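Universal stress protein (Mycobacterium smegmatis, PDB 5AHW) binds cyclic AMP as a homodimeric member of the universal stress protein family and probably acts in signalling. Local coordinates at residues S16-I27 / T139-S147; A33-P43 / A83-A94. One frame throughout, in Å; residues are numbered along the deposited sequence.

Contact 1: residues S16-I27 / T139-S147; sequences SSLRAVDRAGQI and TDVLIVHTS. With CMP (adenosine-3',5'-cyclic-monophosphate), chain K.
Thr146 and Ser16 meet at the N-terminal part of the helix and divide the cyclic phosphate of cAMP between them. The Ser16 hydroxyl OG donates to O2P of the ligand at 2.7 Å. Thr146 OG1 lies 2.6 Å from O1P, but Asn115 OD1 is also within hydrogen-bonding reach, and its single proton may serve either. In Thr146, chi1 of 57° sets OG1 between the backbone N and the carbonyl carbon; that turns the hydroxyl to the phosphate and lays methyl CG2 against the helix, 3.3 Å from Ser16 O.

A second shell fixes this C-terminal loop. Arg19 NH2 donates to Thr146 O at 2.9 Å; the bond is bent, 142° at the hydrogen, and the oxygen lies somewhat out of the guanidinium plane although the donor approaches nearly head-on to the carbonyl. The Arg19 chain bends at chi3, which sets one face of its guanidinium, toward the rim, over the backbone N of Ser16. Ser14 OG hydrogen-bonds to Ser16 OG and to the ligand, a small network at the phosphate.

Further along, contacts become apolar. The methyls of Val144 lie against the helix backbone at Ala20, and CG2 also meets Arg23 CB at 4.0 Å. Ile27 CD1 and Leu142 CD2 come tip to tip at 3.3 Å, tighter than usual for carbons. The polar end of Arg23 instead forms a salt bridge to Asp140 of the second subunit.

Segment 16-27 runs at 130° to strand 140-144, and its helix, 15-31, lies over one face of the parallel sheet. Leu18 and Val21 pack on helix 65-80, and Ala24 reaches strands 6-10 and 110-114. Val141, Leu142 and Ile143 pair antiparallel with a strand of the second subunit, carrying the sheet across the dimer interface.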
loop_
_atom_site.group_PDB
_atom_site.type_symbol
_atom_site.label_atom_id
_atom_site.label_comp_id
_atom_site.label_asym_id
_atom_site.label_seq_id
_atom_site.Cartn_x
_atom_site.Cartn_y
_atom_site.Cartn_z
ATOM N N SER B 16 15.754 -0.898 -6.082
ATOM C CA SER B 16 14.329 -0.546 -6.051
ATOM C C SER B 16 13.677 -1.278 -4.892
ATOM O O SER B 16 13.050 -0.692 -3.982
ATOM C CB SER B 16 13.642 -0.927 -7.410
ATOM O OG SER B 16 13.927 -2.241 -7.843
ATOM N N SER B 17 13.923 -2.588 -4.823
ATOM C CA SER B 17 13.255 -3.345 -3.763
ATOM C C SER B 17 13.713 -2.933 -2.345
ATOM O O SER B 17 12.949 -3.030 -1.371
ATOM C CB SER B 17 13.429 -4.843 -3.993
ATOM O OG SER B 17 14.692 -5.321 -3.597
ATOM N N LEU B 18 14.968 -2.532 -2.207
ATOM C CA LEU B 18 15.456 -2.160 -0.909
ATOM C C LEU B 18 14.792 -0.880 -0.419
ATOM O O LEU B 18 14.700 -0.664 0.795
ATOM C CB LEU B 18 16.973 -2.025 -0.946
ATOM C CG LEU B 18 17.663 -3.382 -1.117
ATOM C CD1 LEU B 18 19.131 -3.140 -1.359
ATOM C CD2 LEU B 18 17.472 -4.284 0.072
ATOM N N ARG B 19 14.305 -0.072 -1.351
ATOM C CA ARG B 19 13.500 1.080 -1.011
ATOM C C ARG B 19 12.157 0.622 -0.456
ATOM O O ARG B 19 11.605 1.318 0.409
ATOM C CB ARG B 19 13.297 2.066 -2.188
ATOM C CG ARG B 19 14.575 2.790 -2.584
ATOM C CD ARG B 19 14.438 3.873 -3.670
ATOM N NE ARG B 19 14.341 3.311 -5.040
ATOM C CZ ARG B 19 15.307 3.292 -5.983
ATOM N NH1 ARG B 19 16.523 3.823 -5.774
ATOM N NH2 ARG B 19 15.032 2.737 -7.170
ATOM N N ALA B 20 11.612 -0.467 -0.991
ATOM C CA ALA B 20 10.416 -1.053 -0.445
ATOM C C ALA B 20 10.652 -1.544 0.978
ATOM O O ALA B 20 9.779 -1.400 1.819
ATOM C CB ALA B 20 9.923 -2.223 -1.295
ATOM N N VAL B 21 11.810 -2.151 1.232
ATOM C CA VAL B 21 12.196 -2.523 2.585
ATOM C C VAL B 21 12.336 -1.292 3.566
ATOM O O VAL B 21 11.831 -1.342 4.703
ATOM C CB VAL B 21 13.509 -3.331 2.549
ATOM C CG1 VAL B 21 13.999 -3.665 3.944
ATOM C CG2 VAL B 21 13.290 -4.645 1.820
ATOM N N ASP B 22 13.024 -0.226 3.129
ATOM C CA ASP B 22 13.093 0.998 3.919
ATOM C C ASP B 22 11.685 1.341 4.384
ATOM O O ASP B 22 11.482 1.504 5.592
ATOM C CB ASP B 22 13.609 2.190 3.154
ATOM C CG ASP B 22 15.016 2.069 2.815
ATOM O OD1 ASP B 22 15.675 1.212 3.407
ATOM O OD2 ASP B 22 15.485 2.778 1.889
ATOM N N ARG B 23 10.722 1.416 3.448
ATOM C CA ARG B 23 9.374 1.822 3.794
ATOM C C ARG B 23 8.680 0.816 4.699
ATOM O O ARG B 23 8.031 1.203 5.679
ATOM C CB ARG B 23 8.554 2.109 2.569
ATOM C CG ARG B 23 7.397 3.031 2.812
ATOM C CD ARG B 23 7.886 4.474 3.081
ATOM N NE ARG B 23 8.040 5.223 1.801
ATOM C CZ ARG B 23 8.269 6.531 1.732
ATOM N NH1 ARG B 23 8.458 7.236 2.857
ATOM N NH2 ARG B 23 8.341 7.146 0.550
ATOM N N ALA B 24 8.797 -0.482 4.416
ATOM C CA ALA B 24 8.173 -1.429 5.299
ATOM C C ALA B 24 8.777 -1.317 6.673
ATOM O O ALA B 24 8.087 -1.476 7.611
ATOM C CB ALA B 24 8.310 -2.845 4.787
ATOM N N GLY B 25 10.076 -1.061 6.774
ATOM C CA GLY B 25 10.739 -0.905 8.056
ATOM C C GLY B 25 10.256 0.277 8.892
ATOM O O GLY B 25 10.118 0.171 10.126
ATOM N N GLN B 26 9.973 1.381 8.206
ATOM C CA GLN B 26 9.391 2.566 8.825
ATOM C C GLN B 26 7.994 2.249 9.304
ATOM O O GLN B 26 7.636 2.564 10.430
ATOM C CB GLN B 26 9.404 3.758 7.830
ATOM C CG GLN B 26 10.843 4.098 7.413
ATOM C CD GLN B 26 11.074 5.239 6.381
ATOM O OE1 GLN B 26 10.557 5.252 5.231
ATOM N NE2 GLN B 26 11.930 6.182 6.785
ATOM N N ILE B 27 7.193 1.592 8.477
ATOM C CA ILE B 27 5.798 1.329 8.865
ATOM C C ILE B 27 5.744 0.369 10.021
ATOM O O ILE B 27 4.975 0.553 10.972
ATOM C CB ILE B 27 4.967 0.830 7.699
ATOM C CG1 ILE B 27 4.693 2.012 6.829
ATOM C CG2 ILE B 27 3.627 0.272 8.137
ATOM C CD1 ILE B 27 4.215 1.579 5.478
ATOM N N THR B 139 -4.809 -9.669 2.074
ATOM C CA THR B 139 -4.552 -8.624 3.021
ATOM C C THR B 139 -4.314 -7.235 2.334
ATOM O O THR B 139 -4.321 -7.094 1.126
ATOM C CB THR B 139 -3.313 -8.957 3.843
ATOM O OG1 THR B 139 -2.171 -8.859 2.991
ATOM C CG2 THR B 139 -3.344 -10.317 4.225
ATOM N N ASP B 140 -4.066 -6.230 3.140
ATOM C CA ASP B 140 -3.704 -4.897 2.639
ATOM C C ASP B 140 -2.408 -5.028 1.897
ATOM O O ASP B 140 -1.549 -5.789 2.288
ATOM C CB ASP B 140 -3.465 -3.918 3.786
ATOM C CG ASP B 140 -4.722 -3.530 4.532
ATOM O OD1 ASP B 140 -5.834 -4.010 4.132
ATOM O OD2 ASP B 140 -4.574 -2.654 5.484
ATOM N N VAL B 141 -2.281 -4.304 0.819
ATOM C CA VAL B 141 -1.044 -4.295 0.064
ATOM C C VAL B 141 -0.537 -2.876 -0.116
ATOM O O VAL B 141 -1.266 -2.039 -0.629
ATOM C CB VAL B 141 -1.269 -4.925 -1.304
ATOM C CG1 VAL B 141 -0.046 -4.780 -2.157
ATOM C CG2 VAL B 141 -1.501 -6.421 -1.096
ATOM N N LEU B 142 0.713 -2.641 0.247
ATOM C CA LEU B 142 1.344 -1.360 -0.001
ATOM C C LEU B 142 2.263 -1.558 -1.227
ATOM O O LEU B 142 3.178 -2.372 -1.221
ATOM C CB LEU B 142 2.189 -0.931 1.182
ATOM C CG LEU B 142 2.904 0.401 1.088
ATOM C CD1 LEU B 142 1.881 1.554 1.028
ATOM C CD2 LEU B 142 3.845 0.655 2.288
ATOM N N ILE B 143 2.036 -0.731 -2.222
ATOM C CA ILE B 143 2.879 -0.646 -3.371
ATOM C C ILE B 143 3.695 0.573 -3.241
ATOM O O ILE B 143 3.184 1.638 -3.374
ATOM C CB ILE B 143 2.017 -0.678 -4.657
ATOM C CG1 ILE B 143 1.321 -2.066 -4.758
ATOM C CG2 ILE B 143 2.901 -0.463 -5.911
ATOM C CD1 ILE B 143 0.412 -2.192 -5.948
ATOM N N VAL B 144 4.972 0.398 -2.919
ATOM C CA VAL B 144 5.903 1.493 -2.728
ATOM C C VAL B 144 6.361 2.000 -4.077
ATOM O O VAL B 144 6.673 1.173 -4.954
ATOM C CB VAL B 144 7.118 0.994 -1.930
ATOM C CG1 VAL B 144 8.159 2.110 -1.753
ATOM C CG2 VAL B 144 6.632 0.458 -0.578
ATOM N N HIS B 145 6.359 3.330 -4.301
ATOM C CA HIS B 145 6.769 3.867 -5.604
ATOM C C HIS B 145 8.296 3.849 -5.695
ATOM O O HIS B 145 8.956 4.770 -5.287
ATOM C CB HIS B 145 6.287 5.308 -5.784
ATOM C CG HIS B 145 6.179 5.724 -7.217
ATOM N ND1 HIS B 145 6.969 6.712 -7.780
ATOM C CD2 HIS B 145 5.352 5.289 -8.200
ATOM C CE1 HIS B 145 6.641 6.851 -9.055
ATOM N NE2 HIS B 145 5.660 6.002 -9.334
ATOM N N THR B 146 8.877 2.812 -6.254
ATOM C CA THR B 146 10.311 2.636 -6.184
ATOM C C THR B 146 10.932 2.848 -7.535
ATOM O O THR B 146 12.143 2.896 -7.663
ATOM C CB THR B 146 10.641 1.187 -5.745
ATOM O OG1 THR B 146 10.026 0.250 -6.654
ATOM C CG2 THR B 146 10.154 0.955 -4.325
ATOM N N SER B 147 10.100 2.967 -8.542
ATOM C CA SER B 147 10.583 3.217 -9.930
ATOM C C SER B 147 9.544 3.961 -10.776
ATOM O O SER B 147 8.386 4.247 -10.424
ATOM C CB SER B 147 10.879 1.916 -10.584
ATOM O OG SER B 147 9.650 1.213 -10.750
ATOM O OXT SER B 147 9.861 4.333 -11.876
HETATM P P CMP K . 10.785 -3.589 -6.676
HETATM O O1P CMP K . 10.911 -2.151 -6.186
HETATM O O2P CMP K . 12.035 -4.031 -7.282
HETATM O "O5'" CMP K . 9.521 -3.862 -7.581
HETATM C "C5'" CMP K . 8.898 -5.152 -7.800
HETATM C "C4'" CMP K . 8.825 -5.823 -6.457
HETATM O "O4'" CMP K . 8.414 -7.178 -6.513
HETATM C "C3'" CMP K . 10.122 -5.882 -5.742
HETATM O "O3'" CMP K . 10.501 -4.556 -5.401
HETATM C "C2'" CMP K . 9.815 -6.856 -4.595
HETATM O "O2'" CMP K . 9.067 -6.270 -3.521
HETATM C "C1'" CMP K . 8.922 -7.850 -5.356
HETATM N N9 CMP K . 9.793 -8.979 -5.767
HETATM C C8 CMP K . 10.335 -9.192 -6.981
HETATM N N7 CMP K . 11.127 -10.274 -6.970
HETATM C C5 CMP K . 11.086 -10.774 -5.757
HETATM C C6 CMP K . 11.659 -11.942 -5.064
HETATM N N6 CMP K . 12.449 -12.773 -5.730
HETATM N N1 CMP K . 11.373 -12.128 -3.768
HETATM C C2 CMP K . 10.582 -11.302 -3.077
HETATM N N3 CMP K . 10.031 -10.203 -3.634
HETATM C C4 CMP K . 10.241 -9.907 -4.943
#

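Contact 2: residues A33-P43 / A83-A94; sequences AKLIIATAYFP and ATDIEERPVVGA. With CMP (adenosine-3',5'-cyclic-monophosphate), chain K.
Tyr41 and Val91 meet near the end of two parallel neighbouring strands, 34-41 and 86-92, whose backbones are joined by eight hydrogen bonds from Leu35 to Gly93. From CB, chi1 of 72° places CG of Tyr41 between the backbone N and the carbonyl carbon, folding the ring back across the neighbouring strand. CD1 then comes 3.4 Å from Val91 O, which also accepts the Tyr41 amide. CE1 touches Pro90 CB, while CZ and the hydroxyl OH reach methyl CG2 of Val92, with OH at 3.9 Å. Thr39 O lies in plane at the ring's edge. On this face helix 65-80 packs on Thr39 and Pro90.

On the face of Ile36, Ala38 and Ala40, Ile36 CG2 lies alongside Arg89 CG, and both alanines pack under helix 95-105. Glu87 draws in Lys34 by a salt bridge whose exact geometry is uncertain, and a long ion pair links it to Arg89.

At Ala40 the backbone itself meets the ligand: its N donates to adenine N1 and its O accepts from N6, both at 2.9 Å. This donor-acceptor pair matches the edge of adenine; strand main chain, not a side chain, makes both bonds, consistent with selection for adenine.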
loop_
_atom_site.group_PDB
_atom_site.type_symbol
_atom_site.label_atom_id
_atom_site.label_comp_id
_atom_site.label_asym_id
_atom_site.label_seq_id
_atom_site.Cartn_x
_atom_site.Cartn_y
_atom_site.Cartn_z
ATOM N N ALA B 33 5.340 -3.203 14.814
ATOM C CA ALA B 33 5.062 -4.537 14.273
ATOM C C ALA B 33 6.280 -5.400 14.038
ATOM O O ALA B 33 7.397 -4.926 13.862
ATOM C CB ALA B 33 4.239 -4.438 13.009
ATOM N N LYS B 34 6.038 -6.696 14.000
ATOM C CA LYS B 34 7.015 -7.614 13.473
ATOM C C LYS B 34 7.152 -7.352 11.952
ATOM O O LYS B 34 6.149 -7.334 11.240
ATOM C CB LYS B 34 6.529 -9.031 13.728
ATOM C CG LYS B 34 7.479 -10.119 13.271
ATOM C CD LYS B 34 7.073 -11.476 13.861
ATOM C CE LYS B 34 7.816 -12.621 13.160
ATOM N NZ LYS B 34 7.896 -13.886 13.972
ATOM N N LEU B 35 8.384 -7.159 11.491
ATOM C CA LEU B 35 8.686 -7.200 10.094
ATOM C C LEU B 35 9.316 -8.544 9.615
ATOM O O LEU B 35 10.314 -9.043 10.194
ATOM C CB LEU B 35 9.630 -6.103 9.762
ATOM C CG LEU B 35 9.981 -5.961 8.292
ATOM C CD1 LEU B 35 8.840 -5.408 7.496
ATOM C CD2 LEU B 35 11.164 -5.005 8.158
ATOM N N ILE B 36 8.749 -9.086 8.538
ATOM C CA ILE B 36 9.242 -10.313 7.916
ATOM C C ILE B 36 9.765 -9.918 6.532
ATOM O O ILE B 36 9.018 -9.434 5.683
ATOM C CB ILE B 36 8.138 -11.384 7.875
ATOM C CG1 ILE B 36 7.703 -11.754 9.300
ATOM C CG2 ILE B 36 8.640 -12.671 7.218
ATOM C CD1 ILE B 36 6.540 -12.729 9.410
ATOM N N ILE B 37 11.066 -10.063 6.331
ATOM C CA ILE B 37 11.640 -9.807 5.029
ATOM C C ILE B 37 11.720 -11.146 4.303
ATOM O O ILE B 37 12.350 -12.099 4.798
ATOM C CB ILE B 37 13.049 -9.171 5.155
ATOM C CG1 ILE B 37 13.021 -7.946 6.083
ATOM C CG2 ILE B 37 13.621 -8.812 3.769
ATOM C CD1 ILE B 37 14.360 -7.248 6.273
ATOM N N ALA B 38 11.111 -11.220 3.131
ATOM C CA ALA B 38 11.104 -12.440 2.335
ATOM C C ALA B 38 11.794 -12.284 0.975
ATOM O O ALA B 38 11.652 -11.263 0.301
ATOM C CB ALA B 38 9.666 -12.928 2.147
ATOM N N THR B 39 12.567 -13.287 0.593
ATOM C CA THR B 39 13.195 -13.314 -0.695
ATOM C C THR B 39 12.883 -14.671 -1.317
ATOM O O THR B 39 13.250 -15.765 -0.764
ATOM C CB THR B 39 14.714 -13.149 -0.604
ATOM O OG1 THR B 39 15.019 -11.855 -0.096
ATOM C CG2 THR B 39 15.364 -13.290 -1.956
ATOM N N ALA B 40 12.191 -14.621 -2.447
ATOM C CA ALA B 40 11.821 -15.864 -3.135
ATOM C C ALA B 40 12.924 -16.193 -4.094
ATOM O O ALA B 40 13.466 -15.296 -4.731
ATOM C CB ALA B 40 10.526 -15.698 -3.910
ATOM N N TYR B 41 13.246 -17.456 -4.235
ATOM C CA TYR B 41 14.236 -17.868 -5.229
ATOM C C TYR B 41 14.017 -19.360 -5.658
ATOM O O TYR B 41 13.470 -20.134 -4.906
ATOM C CB TYR B 41 15.660 -17.666 -4.667
ATOM C CG TYR B 41 16.010 -18.663 -3.615
ATOM C CD1 TYR B 41 15.514 -18.557 -2.340
ATOM C CD2 TYR B 41 16.809 -19.748 -3.905
ATOM C CE1 TYR B 41 15.804 -19.506 -1.374
ATOM C CE2 TYR B 41 17.106 -20.720 -2.946
ATOM C CZ TYR B 41 16.613 -20.590 -1.683
ATOM O OH TYR B 41 16.937 -21.547 -0.734
ATOM N N PHE B 42 14.409 -19.696 -6.893
ATOM C CA PHE B 42 14.515 -21.103 -7.400
ATOM C C PHE B 42 15.999 -21.541 -7.269
ATOM O O PHE B 42 16.840 -21.041 -7.997
ATOM C CB PHE B 42 14.147 -21.177 -8.890
ATOM C CG PHE B 42 12.857 -20.450 -9.318
ATOM C CD1 PHE B 42 11.595 -20.950 -8.980
ATOM C CD2 PHE B 42 12.915 -19.355 -10.209
ATOM C CE1 PHE B 42 10.441 -20.357 -9.470
ATOM C CE2 PHE B 42 11.739 -18.717 -10.688
ATOM C CZ PHE B 42 10.503 -19.231 -10.318
ATOM N N PRO B 43 16.355 -22.442 -6.347
ATOM C CA PRO B 43 17.810 -22.706 -6.073
ATOM C C PRO B 43 18.627 -23.231 -7.265
ATOM O O PRO B 43 18.101 -24.040 -8.026
ATOM C CB PRO B 43 17.774 -23.800 -4.997
ATOM C CG PRO B 43 16.478 -24.513 -5.252
ATOM C CD PRO B 43 15.498 -23.431 -5.676
ATOM N N ALA B 83 12.806 -0.346 12.374
ATOM C CA ALA B 83 12.258 -1.627 12.830
ATOM C C ALA B 83 13.230 -2.341 13.792
ATOM O O ALA B 83 14.443 -2.289 13.606
ATOM C CB ALA B 83 11.950 -2.506 11.630
ATOM N N THR B 84 12.686 -2.990 14.812
ATOM C CA THR B 84 13.458 -3.696 15.803
ATOM C C THR B 84 13.076 -5.166 15.920
ATOM O O THR B 84 13.817 -5.946 16.524
ATOM C CB THR B 84 13.240 -3.089 17.213
ATOM O OG1 THR B 84 11.833 -3.069 17.488
ATOM C CG2 THR B 84 13.815 -1.643 17.315
ATOM N N ASP B 85 11.915 -5.560 15.414
ATOM C CA ASP B 85 11.550 -6.955 15.411
ATOM C C ASP B 85 11.508 -7.518 13.955
ATOM O O ASP B 85 10.458 -7.531 13.329
ATOM C CB ASP B 85 10.198 -7.089 16.070
ATOM C CG ASP B 85 9.731 -8.515 16.120
ATOM O OD1 ASP B 85 10.545 -9.386 15.772
ATOM O OD2 ASP B 85 8.568 -8.755 16.513
ATOM N N ILE B 86 12.644 -8.025 13.468
ATOM C CA ILE B 86 12.843 -8.409 12.057
ATOM C C ILE B 86 13.199 -9.878 11.906
ATOM O O ILE B 86 14.070 -10.407 12.593
ATOM C CB ILE B 86 13.985 -7.586 11.447
ATOM C CG1 ILE B 86 13.703 -6.093 11.639
ATOM C CG2 ILE B 86 14.183 -7.927 9.983
ATOM C CD1 ILE B 86 14.926 -5.224 11.484
ATOM N N GLU B 87 12.536 -10.533 10.969
ATOM C CA GLU B 87 12.700 -11.951 10.746
ATOM C C GLU B 87 13.092 -12.053 9.282
ATOM O O GLU B 87 12.536 -11.304 8.483
ATOM C CB GLU B 87 11.367 -12.595 11.011
ATOM C CG GLU B 87 11.318 -14.110 10.973
ATOM C CD GLU B 87 9.943 -14.671 11.373
ATOM O OE1 GLU B 87 9.669 -14.675 12.593
ATOM O OE2 GLU B 87 9.141 -15.098 10.470
ATOM N N GLU B 88 14.071 -12.891 8.918
ATOM C CA GLU B 88 14.404 -13.089 7.477
ATOM C C GLU B 88 13.837 -14.464 7.012
ATOM O O GLU B 88 13.983 -15.474 7.752
ATOM C CB GLU B 88 15.911 -13.052 7.277
ATOM C CG GLU B 88 16.655 -11.847 7.798
ATOM C CD GLU B 88 18.154 -12.047 7.768
ATOM O OE1 GLU B 88 18.600 -13.043 7.213
ATOM O OE2 GLU B 88 18.932 -11.243 8.294
ATOM N N ARG B 89 13.162 -14.516 5.858
ATOM C CA ARG B 89 12.619 -15.780 5.320
ATOM C C ARG B 89 13.078 -16.049 3.875
ATOM O O ARG B 89 12.508 -15.477 2.961
ATOM C CB ARG B 89 11.092 -15.756 5.291
ATOM C CG ARG B 89 10.399 -15.419 6.590
ATOM C CD ARG B 89 10.499 -16.519 7.618
ATOM N NE ARG B 89 9.970 -17.711 6.980
ATOM C CZ ARG B 89 8.738 -18.194 7.120
ATOM N NH1 ARG B 89 7.880 -17.669 7.999
ATOM N NH2 ARG B 89 8.402 -19.251 6.377
ATOM N N PRO B 90 14.104 -16.887 3.672
ATOM C CA PRO B 90 14.432 -17.343 2.332
ATOM C C PRO B 90 13.350 -18.294 1.905
ATOM O O PRO B 90 13.140 -19.226 2.580
ATOM C CB PRO B 90 15.737 -18.123 2.521
ATOM C CG PRO B 90 15.799 -18.429 3.977
ATOM C CD PRO B 90 15.003 -17.427 4.699
ATOM N N VAL B 91 12.639 -18.040 0.820
ATOM C CA VAL B 91 11.534 -18.886 0.411
ATOM C C VAL B 91 11.795 -19.496 -0.952
ATOM O O VAL B 91 12.163 -18.796 -1.902
ATOM C CB VAL B 91 10.211 -18.105 0.362
ATOM C CG1 VAL B 91 9.107 -19.001 -0.228
ATOM C CG2 VAL B 91 9.859 -17.685 1.754
ATOM N N VAL B 92 11.597 -20.802 -1.057
ATOM C CA VAL B 92 11.797 -21.525 -2.333
ATOM C C VAL B 92 10.534 -21.414 -3.149
ATOM O O VAL B 92 9.458 -21.649 -2.622
ATOM C CB VAL B 92 12.094 -22.983 -2.115
ATOM C CG1 VAL B 92 12.197 -23.688 -3.474
ATOM C CG2 VAL B 92 13.391 -23.104 -1.302
ATOM N N GLY B 93 10.657 -20.969 -4.398
ATOM C CA GLY B 93 9.496 -20.769 -5.249
ATOM C C GLY B 93 9.461 -19.383 -5.955
ATOM O O GLY B 93 10.424 -18.606 -5.917
ATOM N N ALA B 94 8.334 -19.106 -6.601
ATOM C CA ALA B 94 8.247 -17.964 -7.478
ATOM C C ALA B 94 7.818 -16.803 -6.585
ATOM O O ALA B 94 7.283 -17.024 -5.513
ATOM C CB ALA B 94 7.273 -18.216 -8.619
HETATM P P CMP K . 10.785 -3.589 -6.676
HETATM O O1P CMP K . 10.911 -2.151 -6.186
HETATM O O2P CMP K . 12.035 -4.031 -7.282
HETATM O "O5'" CMP K . 9.521 -3.862 -7.581
HETATM C "C5'" CMP K . 8.898 -5.152 -7.800
HETATM C "C4'" CMP K . 8.825 -5.823 -6.457
HETATM O "O4'" CMP K . 8.414 -7.178 -6.513
HETATM C "C3'" CMP K . 10.122 -5.882 -5.742
HETATM O "O3'" CMP K . 10.501 -4.556 -5.401
HETATM C "C2'" CMP K . 9.815 -6.856 -4.595
HETATM O "O2'" CMP K . 9.067 -6.270 -3.521
HETATM C "C1'" CMP K . 8.922 -7.850 -5.356
HETATM N N9 CMP K . 9.793 -8.979 -5.767
HETATM C C8 CMP K . 10.335 -9.192 -6.981
HETATM N N7 CMP K . 11.127 -10.274 -6.970
HETATM C C5 CMP K . 11.086 -10.774 -5.757
HETATM C C6 CMP K . 11.659 -11.942 -5.064
HETATM N N6 CMP K . 12.449 -12.773 -5.730
HETATM N N1 CMP K . 11.373 -12.128 -3.768
HETATM C C2 CMP K . 10.582 -11.302 -3.077
HETATM N N3 CMP K . 10.031 -10.203 -3.634
HETATM C C4 CMP K . 10.241 -9.907 -4.943
#

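From the N terminus, strand 6-10 at the sheet's centre leads into helix 15-31, where contact 1 opens, and then into strand 34-41, where contact 2 opens. Contact 2 closes first, at 83-94, after helix 65-80 has made a beta-alpha-beta crossover between neighbouring strands. Contact 1 closes at the C terminus, so contact 2 is nested within its loop. Contact 2 builds one outer edge of the parallel sheet, whereas contact 1 ties the first helix to strand 140-144, outermost on the other side within this chain and continued by the second subunit. They meet where Ala24 and Gly25 pack on Leu35, and again through cAMP, whose phosphate belongs to contact 1 and whose adenine to contact 2.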